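Local coordinates for beta chain (Acipenser persicus, PDB 6IYH), which binds haem as the beta subunit of a four-chain globin assembly and, as expected of a haemoglobin, probably carries oxygen reversibly in the blood, at residues Val97-Phe102 with Leu140-Tyr144; Leu27-Val32 with Ile53-Val59. All coordinates share one frame; numbering follows the deposited sequence.

Contact 1 (Val97-Phe102 with Leu140-Tyr144). With HEM (protoporphyrin IX containing Fe), chain D.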
ATOM      1  N   VAL B  97     -10.570  10.270  -5.768  1.00 11.79           N
ATOM      2  CA  VAL B  97     -10.498   9.194  -4.701  1.00 11.53           C
ATOM      3  C   VAL B  97      -9.134   8.515  -4.794  1.00 12.24           C
ATOM      4  O   VAL B  97      -8.704   8.050  -5.869  1.00 11.26           O
ATOM      5  CB  VAL B  97     -11.568   8.147  -4.942  1.00 11.69           C
ATOM      6  CG1 VAL B  97     -11.385   6.930  -4.014  1.00 12.83           C
ATOM      7  CG2 VAL B  97     -12.978   8.698  -4.838  1.00 12.67           C
ATOM      8  N   ASP B  98      -8.350   8.506  -3.681  1.00 10.48           N
ATOM      9  CA  ASP B  98      -7.112   7.756  -3.706  1.00 11.28           C
ATOM     10  C   ASP B  98      -7.388   6.271  -3.933  1.00 11.46           C
ATOM     11  O   ASP B  98      -8.250   5.705  -3.239  1.00 10.89           O
ATOM     12  CB  ASP B  98      -6.312   7.890  -2.434  1.00 11.48           C
ATOM     13  CG  ASP B  98      -4.972   7.203  -2.523  1.00 13.80           C
ATOM     14  OD1 ASP B  98      -4.871   5.935  -2.494  1.00 14.93           O
ATOM     15  OD2 ASP B  98      -3.983   7.903  -2.622  1.00 14.80           O
ATOM     16  N   PRO B  99      -6.715   5.676  -4.915  1.00 12.61           N
ATOM     17  CA  PRO B  99      -7.064   4.296  -5.312  1.00 12.49           C
ATOM     18  C   PRO B  99      -6.864   3.232  -4.238  1.00 11.38           C
ATOM     19  O   PRO B  99      -7.428   2.142  -4.365  1.00 10.77           O
ATOM     20  CB  PRO B  99      -6.132   4.005  -6.477  1.00 15.70           C
ATOM     21  CG  PRO B  99      -5.569   5.314  -6.885  1.00 18.35           C
ATOM     22  CD  PRO B  99      -5.703   6.306  -5.815  1.00 15.19           C
ATOM     23  N   ASP B 100      -6.095   3.521  -3.166  1.00 11.55           N
ATOM     24  CA  ASP B 100      -6.033   2.550  -2.073  1.00 12.38           C
ATOM     25  C   ASP B 100      -7.374   2.267  -1.470  1.00 11.25           C
ATOM     26  O   ASP B 100      -7.622   1.186  -1.012  1.00 11.69           O
ATOM     27  CB  ASP B 100      -5.128   3.069  -0.943  1.00 14.84           C
ATOM     28  CG  ASP B 100      -3.662   2.970  -1.282  1.00 19.98           C
ATOM     29  OD1 ASP B 100      -3.297   2.491  -2.361  1.00 25.99           O
ATOM     30  OD2 ASP B 100      -2.875   3.319  -0.422  1.00 25.96           O
ATOM     31  N   ASN B 101      -8.294   3.221  -1.549  1.00  9.40           N
ATOM     32  CA  ASN B 101      -9.613   2.996  -1.044  1.00  9.28           C
ATOM     33  C   ASN B 101     -10.432   1.964  -1.852  1.00  9.48           C
ATOM     34  O   ASN B 101     -11.311   1.335  -1.241  1.00  9.75           O
ATOM     35  CB  ASN B 101     -10.351   4.275  -0.972  1.00  9.31           C
ATOM     36  CG  ASN B 101      -9.680   5.253  -0.040  1.00  9.84           C
ATOM     37  OD1 ASN B 101      -9.568   4.958   1.133  1.00  9.90           O
ATOM     38  ND2 ASN B 101      -9.291   6.402  -0.549  1.00  9.17           N
ATOM     39  N   PHE B 102     -10.166   1.766  -3.145  1.00  8.62           N
ATOM     40  CA  PHE B 102     -10.820   0.665  -3.873  1.00  9.60           C
ATOM     41  C   PHE B 102     -10.465  -0.697  -3.249  1.00 10.64           C
ATOM     42  O   PHE B 102     -11.321  -1.597  -3.198  1.00  9.56           O
ATOM     43  CB  PHE B 102     -10.422   0.684  -5.363  1.00 11.01           C
ATOM     44  CG  PHE B 102     -10.757   1.993  -6.063  1.00 11.40           C
ATOM     45  CD1 PHE B 102     -12.008   2.631  -5.880  1.00 12.27           C
ATOM     46  CD2 PHE B 102      -9.865   2.551  -6.919  1.00 12.21           C
ATOM     47  CE1 PHE B 102     -12.290   3.841  -6.539  1.00 15.27           C
ATOM     48  CE2 PHE B 102     -10.160   3.762  -7.579  1.00 12.39           C
ATOM     49  CZ  PHE B 102     -11.335   4.388  -7.385  1.00 12.48           C
ATOM     50  N   LEU B 140     -10.850   0.338 -12.007  1.00 17.09           N
ATOM     51  CA  LEU B 140     -11.144   1.625 -11.424  1.00 19.93           C
ATOM     52  C   LEU B 140      -9.923   2.512 -11.269  1.00 19.50           C
ATOM     53  O   LEU B 140     -10.082   3.709 -11.346  1.00 21.10           O
ATOM     54  CB  LEU B 140     -11.822   1.468 -10.043  1.00 20.37           C
ATOM     55  CG  LEU B 140     -13.249   0.990 -10.199  1.00 22.13           C
ATOM     56  CD1 LEU B 140     -13.815   0.628  -8.845  1.00 23.69           C
ATOM     57  CD2 LEU B 140     -14.103   2.101 -10.817  1.00 23.89           C
ATOM     58  N   SER B 141      -8.763   1.907 -11.047  1.00 20.80           N
ATOM     59  CA  SER B 141      -7.455   2.623 -10.911  1.00 24.29           C
ATOM     60  C   SER B 141      -6.857   3.060 -12.284  1.00 26.38           C
ATOM     61  O   SER B 141      -5.974   3.906 -12.376  1.00 32.15           O
ATOM     62  CB  SER B 141      -6.494   1.728 -10.159  1.00 24.45           C
ATOM     63  OG  SER B 141      -7.061   1.351  -8.904  1.00 27.26           O
ATOM     64  N   LYS B 142      -7.382   2.547 -13.391  1.00 29.33           N
ATOM     65  CA  LYS B 142      -6.650   2.639 -14.671  1.00 31.87           C
ATOM     66  C   LYS B 142      -6.575   4.059 -15.218  1.00 34.63           C
ATOM     67  O   LYS B 142      -5.504   4.527 -15.667  1.00 36.87           O
ATOM     68  CB  LYS B 142      -7.278   1.718 -15.733  1.00 33.43           C
ATOM     69  CG  LYS B 142      -6.428   1.686 -16.976  1.00 38.60           C
ATOM     70  CD  LYS B 142      -6.938   0.698 -17.977  1.00 44.27           C
ATOM     71  CE  LYS B 142      -5.831   0.397 -18.973  1.00 45.93           C
ATOM     72  NZ  LYS B 142      -6.424  -0.101 -20.243  1.00 48.13           N
ATOM     73  N   GLU B 143      -7.696   4.772 -15.183  1.00 33.69           N
ATOM     74  CA  GLU B 143      -7.747   6.147 -15.769  1.00 37.16           C
ATOM     75  C   GLU B 143      -7.153   7.179 -14.770  1.00 42.16           C
ATOM     76  O   GLU B 143      -7.269   8.411 -14.977  1.00 43.11           O
ATOM     77  CB  GLU B 143      -9.139   6.528 -16.236  1.00 35.62           C
ATOM     78  CG  GLU B 143      -9.839   5.401 -17.013  1.00 38.94           C
ATOM     79  CD  GLU B 143      -9.208   5.022 -18.342  1.00 43.35           C
ATOM     80  OE1 GLU B 143      -9.186   3.799 -18.666  1.00 43.75           O
ATOM     81  OE2 GLU B 143      -8.798   5.943 -19.075  1.00 40.98           O
ATOM     82  N   TYR B 144      -6.487   6.673 -13.705  1.00 41.18           N
ATOM     83  CA  TYR B 144      -5.610   7.553 -12.918  1.00 41.54           C
ATOM     84  C   TYR B 144      -4.419   7.932 -13.787  1.00 40.25           C
ATOM     85  O   TYR B 144      -3.792   8.929 -13.463  1.00 49.58           O
ATOM     86  CB  TYR B 144      -5.283   7.023 -11.489  1.00 37.93           C
ATOM     87  CG  TYR B 144      -6.493   7.138 -10.532  1.00 34.01           C
ATOM     88  CD1 TYR B 144      -6.490   8.011  -9.490  1.00 32.52           C
ATOM     89  CD2 TYR B 144      -7.673   6.386 -10.746  1.00 33.77           C
ATOM     90  CE1 TYR B 144      -7.601   8.128  -8.607  1.00 29.77           C
ATOM     91  CE2 TYR B 144      -8.773   6.495  -9.881  1.00 32.55           C
ATOM     92  CZ  TYR B 144      -8.714   7.358  -8.795  1.00 24.89           C
ATOM     93  OH  TYR B 144      -9.843   7.476  -8.031  1.00 26.74           O
TER
HETATM   94  CHA HEM D 201     -20.131   7.144  -7.163  1.00 14.89           C
HETATM   95  CHB HEM D 201     -19.031   2.606  -8.277  1.00 14.80           C
HETATM   96  CHC HEM D 201     -15.545   2.710  -4.896  1.00 13.42           C
HETATM   97  CHD HEM D 201     -16.584   7.318  -3.923  1.00 14.55           C
HETATM   98  C1A HEM D 201     -20.074   5.903  -7.752  1.00 14.35           C
HETATM   99  C2A HEM D 201     -21.039   5.466  -8.712  1.00 16.02           C
HETATM  100  C3A HEM D 201     -20.755   4.208  -9.006  1.00 16.50           C
HETATM  101  C4A HEM D 201     -19.636   3.817  -8.221  1.00 15.65           C
HETATM  102  CMA HEM D 201     -21.504   3.314  -9.995  1.00 18.58           C
HETATM  103  CAA HEM D 201     -22.171   6.266  -9.328  1.00 19.40           C
HETATM  104  CBA HEM D 201     -21.691   6.866 -10.647  1.00 20.98           C
HETATM  105  CGA HEM D 201     -22.748   7.673 -11.389  1.00 30.59           C
HETATM  106  O1A HEM D 201     -23.198   8.744 -10.933  1.00 32.49           O
HETATM  107  O2A HEM D 201     -23.174   7.286 -12.492  1.00 27.91           O
HETATM  108  C1B HEM D 201     -17.971   2.218  -7.431  1.00 14.52           C
HETATM  109  C2B HEM D 201     -17.347   0.923  -7.454  1.00 14.48           C
HETATM  110  C3B HEM D 201     -16.426   0.946  -6.447  1.00 14.39           C
HETATM  111  C4B HEM D 201     -16.401   2.303  -5.918  1.00 14.04           C
HETATM  112  CMB HEM D 201     -17.694  -0.327  -8.281  1.00 14.31           C
HETATM  113  CAB HEM D 201     -15.486  -0.077  -5.942  1.00 17.37           C
HETATM  114  CBB HEM D 201     -15.610  -1.391  -6.204  1.00 23.46           C
HETATM  115  C1C HEM D 201     -15.527   3.930  -4.263  1.00 13.24           C
HETATM  116  C2C HEM D 201     -14.666   4.367  -3.187  1.00 12.21           C
HETATM  117  C3C HEM D 201     -14.965   5.697  -2.925  1.00 12.93           C
HETATM  118  C4C HEM D 201     -15.970   6.107  -3.909  1.00 14.33           C
HETATM  119  CMC HEM D 201     -13.810   3.399  -2.451  1.00 13.26           C
HETATM  120  CAC HEM D 201     -14.470   6.616  -1.870  1.00 16.16           C
HETATM  121  CBC HEM D 201     -13.710   6.154  -0.866  1.00 18.60           C
HETATM  122  C1D HEM D 201     -17.712   7.594  -4.716  1.00 14.43           C
HETATM  123  C2D HEM D 201     -18.406   8.866  -4.608  1.00 15.70           C
HETATM  124  C3D HEM D 201     -19.373   8.868  -5.537  1.00 16.85           C
HETATM  125  C4D HEM D 201     -19.255   7.541  -6.146  1.00 14.86           C
HETATM  126  CMD HEM D 201     -18.022  10.035  -3.698  1.00 15.99           C
HETATM  127  CAD HEM D 201     -20.413   9.942  -5.822  1.00 21.24           C
HETATM  128  CBD HEM D 201     -21.468   9.760  -4.691  1.00 26.93           C
HETATM  129  CGD HEM D 201     -22.672  10.688  -4.715  1.00 32.00           C
HETATM  130  O1D HEM D 201     -23.708  10.388  -5.336  1.00 40.77           O
HETATM  131  O2D HEM D 201     -22.650  11.710  -4.034  1.00 32.12           O
HETATM  132  NA  HEM D 201     -19.248   4.899  -7.470  1.00 13.48           N
HETATM  133  NB  HEM D 201     -17.326   3.034  -6.567  1.00 14.04           N
HETATM  134  NC  HEM D 201     -16.254   5.035  -4.683  1.00 12.87           N
HETATM  135  ND  HEM D 201     -18.198   6.767  -5.675  1.00 13.20           N
HETATM  136 FE   HEM D 201     -17.757   4.981  -6.132  1.00 14.44          FE
HETATM  137  O   HOH W   1     -18.953   4.317  -4.563  1.00 14.05           O

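Contact 2 (Leu27-Val32 with Ile53-Val59)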
ATOM      1  N   LEU B  27     -20.685  -0.930   2.117  1.00  8.63           N
ATOM      2  CA  LEU B  27     -20.341   0.498   2.243  1.00  8.67           C
ATOM      3  C   LEU B  27     -20.330   0.950   3.712  1.00  8.86           C
ATOM      4  O   LEU B  27     -19.535   1.823   4.077  1.00  9.86           O
ATOM      5  CB  LEU B  27     -21.343   1.328   1.454  1.00  9.81           C
ATOM      6  CG  LEU B  27     -21.010   2.803   1.378  1.00 10.63           C
ATOM      7  CD1 LEU B  27     -19.653   3.078   0.847  1.00 10.90           C
ATOM      8  CD2 LEU B  27     -22.049   3.526   0.481  1.00 10.97           C
ATOM      9  N   VAL B  28     -21.230   0.404   4.553  1.00  8.30           N
ATOM     10  CA  VAL B  28     -21.206   0.682   5.959  1.00  8.21           C
ATOM     11  C   VAL B  28     -19.841   0.366   6.552  1.00  9.34           C
ATOM     12  O   VAL B  28     -19.256   1.180   7.303  1.00  8.98           O
ATOM     13  CB  VAL B  28     -22.308  -0.048   6.743  1.00  8.90           C
ATOM     14  CG1 VAL B  28     -22.124   0.122   8.216  1.00  8.52           C
ATOM     15  CG2 VAL B  28     -23.648   0.522   6.312  1.00  9.11           C
ATOM     16  N   ARG B  29     -19.370  -0.834   6.250  1.00  8.51           N
ATOM     17  CA  ARG B  29     -18.069  -1.238   6.698  1.00  8.68           C
ATOM     18  C   ARG B  29     -16.985  -0.352   6.196  1.00  8.34           C
ATOM     19  O   ARG B  29     -16.102  -0.009   6.993  1.00  8.67           O
ATOM     20  CB  ARG B  29     -17.775  -2.723   6.441  1.00  9.03           C
ATOM     21  CG  ARG B  29     -18.663  -3.666   7.318  1.00 10.39           C
ATOM     22  CD  ARG B  29     -18.465  -5.111   6.898  1.00 10.94           C
ATOM     23  NE  ARG B  29     -19.455  -5.922   7.591  1.00 12.10           N
ATOM     24  CZ  ARG B  29     -19.264  -6.422   8.813  1.00 13.47           C
ATOM     25  NH1 ARG B  29     -18.094  -6.300   9.448  1.00 12.80           N
ATOM     26  NH2 ARG B  29     -20.244  -7.073   9.393  1.00 15.00           N
ATOM     27  N   LEU B  30     -17.027   0.082   4.921  1.00  8.00           N
ATOM     28  CA  LEU B  30     -16.035   0.958   4.428  1.00  8.01           C
ATOM     29  C   LEU B  30     -15.981   2.228   5.300  1.00  8.16           C
ATOM     30  O   LEU B  30     -14.927   2.709   5.729  1.00  7.58           O
ATOM     31  CB  LEU B  30     -16.257   1.334   2.963  1.00  8.23           C
ATOM     32  CG  LEU B  30     -15.246   2.306   2.417  1.00  9.18           C
ATOM     33  CD1 LEU B  30     -13.915   1.655   2.196  1.00 10.46           C
ATOM     34  CD2 LEU B  30     -15.758   2.968   1.174  1.00 10.29           C
ATOM     35  N   LEU B  31     -17.146   2.806   5.515  1.00  7.54           N
ATOM     36  CA  LEU B  31     -17.229   4.108   6.221  1.00  7.81           C
ATOM     37  C   LEU B  31     -16.913   4.023   7.729  1.00  7.71           C
ATOM     38  O   LEU B  31     -16.360   5.018   8.313  1.00  8.17           O
ATOM     39  CB  LEU B  31     -18.618   4.703   5.993  1.00  8.01           C
ATOM     40  CG  LEU B  31     -18.950   5.065   4.552  1.00  8.65           C
ATOM     41  CD1 LEU B  31     -20.428   5.457   4.513  1.00  9.16           C
ATOM     42  CD2 LEU B  31     -18.080   6.217   4.096  1.00  9.34           C
ATOM     43  N   VAL B  32     -17.191   2.875   8.341  1.00  7.50           N
ATOM     44  CA  VAL B  32     -16.859   2.673   9.746  1.00  8.49           C
ATOM     45  C   VAL B  32     -15.372   2.284   9.894  1.00  8.71           C
ATOM     46  O   VAL B  32     -14.674   2.853  10.816  1.00  8.47           O
ATOM     47  CB  VAL B  32     -17.776   1.611  10.417  1.00  8.64           C
ATOM     48  CG1 VAL B  32     -17.235   1.222  11.808  1.00 10.05           C
ATOM     49  CG2 VAL B  32     -19.208   2.154  10.458  1.00  8.74           C
ATOM     50  N   ILE B  53     -24.208   5.903  10.393  1.00 14.65           N
ATOM     51  CA  ILE B  53     -23.861   5.306   9.106  1.00 14.71           C
ATOM     52  C   ILE B  53     -24.788   4.159   8.789  1.00 13.38           C
ATOM     53  O   ILE B  53     -25.413   4.087   7.684  1.00 12.17           O
ATOM     54  CB  ILE B  53     -22.397   4.848   9.103  1.00 14.38           C
ATOM     55  CG1 ILE B  53     -21.418   6.061   9.127  1.00 15.64           C
ATOM     56  CG2 ILE B  53     -22.135   3.966   7.912  1.00 13.85           C
ATOM     57  CD1 ILE B  53     -19.999   5.736   9.543  1.00 16.01           C
ATOM     58  N   ALA B  54     -24.927   3.224   9.740  1.00 15.65           N
ATOM     59  CA  ALA B  54     -25.706   2.014   9.489  1.00 15.50           C
ATOM     60  C   ALA B  54     -27.144   2.266   9.242  1.00 16.57           C
ATOM     61  O   ALA B  54     -27.774   1.562   8.515  1.00 15.08           O
ATOM     62  CB  ALA B  54     -25.544   1.053  10.681  1.00 18.28           C
ATOM     63  N   GLY B  55     -27.682   3.323   9.820  1.00 14.74           N
ATOM     64  CA  GLY B  55     -29.094   3.625   9.537  1.00 17.19           C
ATOM     65  C   GLY B  55     -29.370   4.613   8.464  1.00 16.15           C
ATOM     66  O   GLY B  55     -30.533   4.957   8.215  1.00 18.65           O
ATOM     67  N   ASN B  56     -28.326   5.154   7.840  1.00 14.79           N
ATOM     68  CA  ASN B  56     -28.499   6.188   6.854  1.00 12.87           C
ATOM     69  C   ASN B  56     -29.027   5.641   5.506  1.00 13.11           C
ATOM     70  O   ASN B  56     -28.332   4.968   4.752  1.00 11.19           O
ATOM     71  CB  ASN B  56     -27.140   6.907   6.687  1.00 14.65           C
ATOM     72  CG  ASN B  56     -27.218   8.117   5.818  1.00 13.38           C
ATOM     73  OD1 ASN B  56     -27.786   8.099   4.767  1.00 16.85           O
ATOM     74  ND2 ASN B  56     -26.563   9.175   6.227  1.00 15.04           N
ATOM     75  N   ALA B  57     -30.231   6.093   5.126  1.00 13.43           N
ATOM     76  CA  ALA B  57     -30.864   5.688   3.849  1.00 13.78           C
ATOM     77  C   ALA B  57     -30.047   5.963   2.611  1.00 13.09           C
ATOM     78  O   ALA B  57     -30.073   5.171   1.688  1.00 13.61           O
ATOM     79  CB  ALA B  57     -32.276   6.335   3.740  1.00 14.07           C
ATOM     80  N   GLN B  58     -29.290   7.055   2.577  1.00 12.00           N
ATOM     81  CA  GLN B  58     -28.437   7.363   1.460  1.00 13.78           C
ATOM     82  C   GLN B  58     -27.250   6.466   1.368  1.00 13.39           C
ATOM     83  O   GLN B  58     -26.867   6.141   0.257  1.00 12.83           O
ATOM     84  CB  GLN B  58     -27.983   8.813   1.440  1.00 18.30           C
ATOM     85  CG  GLN B  58     -29.206   9.665   1.195  1.00 24.14           C
ATOM     86  CD  GLN B  58     -28.902  11.119   1.324  1.00 32.50           C
ATOM     87  OE1 GLN B  58     -28.488  11.731   0.347  1.00 43.10           O
ATOM     88  NE2 GLN B  58     -29.193  11.720   2.525  1.00 39.36           N
ATOM     89  N   VAL B  59     -26.735   6.080   2.520  1.00 12.56           N
ATOM     90  CA  VAL B  59     -25.655   5.055   2.481  1.00 12.39           C
ATOM     91  C   VAL B  59     -26.180   3.758   1.868  1.00 12.61           C
ATOM     92  O   VAL B  59     -25.540   3.130   1.024  1.00 12.33           O
ATOM     93  CB  VAL B  59     -25.114   4.834   3.887  1.00 12.95           C
ATOM     94  CG1 VAL B  59     -24.077   3.705   3.877  1.00 12.94           C
ATOM     95  CG2 VAL B  59     -24.405   6.094   4.344  1.00 12.63           C
TER

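Contact 1 (Val97-Phe102 with Leu140-Tyr144)
Pro99 and Ser141 bring the two backbones together, their CA atoms 5.9 Å apart, where the turn leading into helix 100-117 meets the end of helix 123-142. Tyr144 extends past Pro99 and donates from OH to Val97 O at 2.5 Å, a short bond that lies in the carbonyl plane on a lone pair, with a C=O...OH angle of 132°. Pro99 CG covers one face of the tyrosine ring in a CH-pi contact, offset toward the rim and 4.0 Å from the centroid. This is the FG corner and start of helix G in the globin fold, and the bond is the one by which the penultimate tyrosine of haemoglobin chains pins the C-terminal segment. Deeper in, Leu140 CB sits over the centre of the Phe102 ring, 3.7 Å above its plane. With CG anti to the carbonyl carbon (chi1 -58°), that ring presents its edge to HEM CHC, 3.7 Å from Phe102 CD1. Leu140 CD1 approaches HEM CAB at 3.4 Å, while Val97 CG1 touches HEM CAC. Ser141 OG lies at the phenylalanine's edge, beside Pro99 CB, but its hydrogen bond goes to Ile137 O.

Contact 2 (Leu27-Val32 with Ile53-Val59)
Ile53 spreads its two branches over different partners on helix 19-33. Its CG2, anti to the backbone N, packs 3.9 Å from Val28 CG1, the two side chains sliding past each other in opposite directions. Its other arm, CG1, is anti to the carbonyl carbon (chi1 -69°) and runs on extended, which carries CD1 onto both Leu31 CB and Val32 CG2, the latter at 3.8 Å. Cutting Ile53 back to an alanine removes both arms and would probably open a gap beside Val28 and leave Leu31 and Val32 without the methyl they pack on. The side chains that meet here are all apolar, and their fit depends on how each branched one is turned. The backbones come closest at Val28 and Ala54, CA to CA 5.9 Å, and Leu27 faces Val59 at 7.0 Å between CA atoms; helix 19-33 packs here against the last turn of helix 50-55 and the first of helix 57-75. In globin terms this is helix B against the junction of helices D and E, a corner of the fold close to the haem, with the side chain of Leu27 about 7 Å from it. Val59 divides its methyls in the same manner: CG1 lies 4.0 Å from Val28 CG2, those side chains crossing at about a right angle, while CG2 meets Leu31 CD1 tip to tip. Leu27 sends CD2 to 3.6 Å from the backbone atom Val59 O. Asn56, the N-cap of helix 57-75, helps fix the backbone at Val59: its OD1 accepts from Val59 N at 3.2 Å, the donor standing 50° out of the carbonyl plane, and more weakly from Gln58 N. Its ND2 hydrogen-bonds to Phe44 O.

In this strand-free chain, two closures follow one another. After helix 4-14, helix 19-33 supplies the first segment of contact 2, which closes a loop of 20 residues, only four of them helical, between 27-32 and 53-59. Contact 1 opens later, at 97-102, and spans 37 mostly helical residues before 140-144 returns near the C terminus. The two loops thus lie in series, neither nesting nor crossing. Their centres are 20 Å apart and the contacts do not touch, although their nearest atoms approach to about 4 Å. Contact 1 ties the turn before helix 100-117, and its start, to the C-terminal end of helix 123-142 and the residues after it, beside the haem; contact 2 joins helices at another corner.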